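DUF4442 domain-containing protein (Pseudomonas aeruginosa, PDB 1SH8) is of unknown function but has a hotdog-type fold related to the PaaI thioesterases and is a probable thioesterase. Local coordinates at residues A[106-109]-A[110-114]. Residues are numbered along the deposited sequence; the frame is centred on the assembly and turned at random.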
ATOM      1  N   GLU A 106     -15.596   6.875  23.477  1.00 21.83           N
ATOM      2  CA  GLU A 106     -15.334   8.289  23.699  1.00 22.71           C
ATOM      3  C   GLU A 106     -14.660   8.940  22.489  1.00 20.13           C
ATOM      4  O   GLU A 106     -15.020  10.054  22.106  1.00 19.15           O
ATOM      5  CB  GLU A 106     -14.467   8.461  24.950  1.00 26.87           C
ATOM      6  CG  GLU A 106     -14.233   9.904  25.372  1.00 34.70           C
ATOM      7  CD  GLU A 106     -13.361  10.005  26.618  1.00 39.40           C
ATOM      8  OE1 GLU A 106     -13.771   9.482  27.681  1.00 41.08           O
ATOM      9  OE2 GLU A 106     -12.263  10.605  26.534  1.00 41.83           O
ATOM     10  N   ARG A 107     -13.684   8.254  21.892  1.00 17.77           N
ATOM     11  CA  ARG A 107     -12.994   8.794  20.718  1.00 16.60           C
ATOM     12  C   ARG A 107     -13.960   8.938  19.548  1.00 14.46           C
ATOM     13  O   ARG A 107     -13.882   9.898  18.782  1.00 13.85           O
ATOM     14  CB  ARG A 107     -11.818   7.900  20.298  1.00 18.18           C
ATOM     15  CG  ARG A 107     -10.485   8.276  20.941  1.00 21.78           C
ATOM     16  CD  ARG A 107     -10.112   9.714  20.623  1.00 22.41           C
ATOM     17  NE  ARG A 107      -9.334   9.865  19.392  1.00 22.33           N
ATOM     18  CZ  ARG A 107      -9.316  10.976  18.659  1.00 22.09           C
ATOM     19  NH1 ARG A 107     -10.042  12.024  19.029  1.00 22.80           N
ATOM     20  NH2 ARG A 107      -8.556  11.052  17.573  1.00 21.70           N
ATOM     21  N   ILE A 108     -14.867   7.981  19.411  1.00 14.67           N
ATOM     22  CA  ILE A 108     -15.848   8.034  18.332  1.00 14.23           C
ATOM     23  C   ILE A 108     -16.687   9.303  18.495  1.00 14.27           C
ATOM     24  O   ILE A 108     -16.926  10.027  17.526  1.00 12.85           O
ATOM     25  CB  ILE A 108     -16.763   6.785  18.340  1.00 13.97           C
ATOM     26  CG1 ILE A 108     -15.937   5.538  17.987  1.00 14.12           C
ATOM     27  CG2 ILE A 108     -17.908   6.967  17.343  1.00 12.95           C
ATOM     28  CD1 ILE A 108     -16.707   4.219  18.074  1.00 13.41           C
ATOM     29  N   ARG A 109     -17.121   9.576  19.724  1.00 15.33           N
ATOM     30  CA  ARG A 109     -17.911  10.776  19.991  1.00 17.60           C
ATOM     31  C   ARG A 109     -17.115  12.045  19.688  1.00 16.86           C
ATOM     32  O   ARG A 109     -17.630  12.971  19.062  1.00 16.47           O
ATOM     33  CB  ARG A 109     -18.387  10.804  21.445  1.00 19.82           C
ATOM     34  CG  ARG A 109     -19.591   9.921  21.710  1.00 25.63           C
ATOM     35  CD  ARG A 109     -20.211  10.235  23.065  1.00 29.59           C
ATOM     36  NE  ARG A 109     -19.381   9.780  24.177  1.00 33.84           N
ATOM     37  CZ  ARG A 109     -19.287   8.512  24.572  1.00 34.12           C
ATOM     38  NH1 ARG A 109     -19.977   7.564  23.948  1.00 35.34           N
ATOM     39  NH2 ARG A 109     -18.498   8.194  25.588  1.00 35.24           N
ATOM     40  N   GLN A 110     -15.859  12.085  20.124  1.00 17.12           N
ATOM     41  CA  GLN A 110     -15.015  13.250  19.878  1.00 17.39           C
ATOM     42  C   GLN A 110     -14.849  13.498  18.383  1.00 16.28           C
ATOM     43  O   GLN A 110     -14.982  14.627  17.911  1.00 16.00           O
ATOM     44  CB  GLN A 110     -13.634  13.053  20.505  1.00 19.77           C
ATOM     45  CG  GLN A 110     -13.661  12.688  21.979  1.00 23.86           C
ATOM     46  CD  GLN A 110     -12.266  12.580  22.572  1.00 27.06           C
ATOM     47  OE1 GLN A 110     -11.363  11.995  21.966  1.00 29.23           O
ATOM     48  NE2 GLN A 110     -12.083  13.136  23.765  1.00 28.71           N
ATOM     49  N   LEU A 111     -14.564  12.431  17.641  1.00 13.92           N
ATOM     50  CA  LEU A 111     -14.364  12.528  16.202  1.00 14.02           C
ATOM     51  C   LEU A 111     -15.588  13.028  15.437  1.00 14.68           C
ATOM     52  O   LEU A 111     -15.470  13.921  14.598  1.00 14.23           O
ATOM     53  CB  LEU A 111     -13.920  11.171  15.644  1.00 12.56           C
ATOM     54  CG  LEU A 111     -12.495  10.755  16.035  1.00 12.01           C
ATOM     55  CD1 LEU A 111     -12.288   9.273  15.774  1.00 10.87           C
ATOM     56  CD2 LEU A 111     -11.493  11.597  15.255  1.00 11.94           C
ATOM     57  N   GLU A 112     -16.760  12.464  15.718  1.00 16.17           N
ATOM     58  CA  GLU A 112     -17.966  12.895  15.009  1.00 18.53           C
ATOM     59  C   GLU A 112     -18.328  14.333  15.352  1.00 18.19           C
ATOM     60  O   GLU A 112     -18.798  15.084  14.496  1.00 18.23           O
ATOM     61  CB  GLU A 112     -19.140  11.965  15.317  1.00 22.19           C
ATOM     62  CG  GLU A 112     -19.367  11.705  16.783  1.00 30.02           C
ATOM     63  CD  GLU A 112     -20.478  10.700  17.019  1.00 34.63           C
ATOM     64  OE1 GLU A 112     -20.465   9.639  16.356  1.00 37.24           O
ATOM     65  OE2 GLU A 112     -21.358  10.966  17.869  1.00 36.85           O
ATOM     66  N   THR A 113     -18.095  14.716  16.600  1.00 18.23           N
ATOM     67  CA  THR A 113     -18.384  16.075  17.035  1.00 19.61           C
ATOM     68  C   THR A 113     -17.487  17.055  16.287  1.00 20.19           C
ATOM     69  O   THR A 113     -17.972  18.016  15.681  1.00 19.35           O
ATOM     70  CB  THR A 113     -18.151  16.229  18.545  1.00 22.25           C
ATOM     71  OG1 THR A 113     -19.159  15.498  19.254  1.00 24.01           O
ATOM     72  CG2 THR A 113     -18.199  17.696  18.952  1.00 23.19           C
ATOM     73  N   GLU A 114     -16.181  16.803  16.323  1.00 18.76           N
ATOM     74  CA  GLU A 114     -15.217  17.664  15.649  1.00 18.40           C
ATOM     75  C   GLU A 114     -15.398  17.684  14.126  1.00 17.72           C
ATOM     76  O   GLU A 114     -15.284  18.738  13.501  1.00 18.50           O
ATOM     77  CB  GLU A 114     -13.799  17.226  16.009  1.00 20.71           C
ATOM     78  CG  GLU A 114     -12.710  17.908  15.213  1.00 24.67           C
ATOM     79  CD  GLU A 114     -11.331  17.515  15.697  1.00 29.54           C
ATOM     80  OE1 GLU A 114     -11.151  16.343  16.101  1.00 31.76           O
ATOM     81  OE2 GLU A 114     -10.422  18.371  15.668  1.00 33.22           O
TER
HETATM   82  O   HOH W   1      -8.637  14.009  16.598  1.00 29.85           O
HETATM   83  O   HOH W   2     -10.976  14.529  17.965  1.00 33.37           O
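Arg107 and Gln110 join side chains on the surface of the alpha-helix 105-118, which links strands 97-102 and 120-130 of this hotdog-family protein. The donor is Arg107 NH1, 3.2 Å from Gln110 OE1, and the N-H points almost straight at the oxygen (165°). Gln110 OE1 meets the guanidinium edge-on, but the donor is tilted 31° from the amide's carbonyl plane, and the two flat groups stand steeply against each other. Bends at chi2 and chi3 curl the Arg107 chain along the helix toward Gln110, bringing CD up against the same Gln110 OE1.

The firmly packed side belongs to Leu111. Its CG lies over one face of the Arg107 guanidinium, displaced from the centre of that face, and CD2 is 3.8 Å from Arg107 NH2; the buried side chain also touches Phe73 and, on strand 120-130, Ala121 and Tyr123. Arg107 reaches the same strand, donating through NH2 to Glu122 O in a weak bond. Ile108 also turns inward, onto Phe73 and Leu103. Four successive i to i+4 backbone bonds, from Gln110 N to Glu106 O through Thr113 N to Arg109 O, hold the turns together.

The outer side is looser. Glu106 OE2 comes no nearer than 3.8 Å to Gln110 NE2, with the carboxylate and amide planes 59° apart. No direct salt bridge joins Arg107 to Glu114; water spans the gap instead. Two waters lie at the guanidinium edge, in its plane: one accepts from Arg107 NH2 and reaches Glu114 OE1 only weakly, while the other accepts from Arg107 NH1 at 2.9 Å and donates to the same Glu114 OE1 at 2.6 Å.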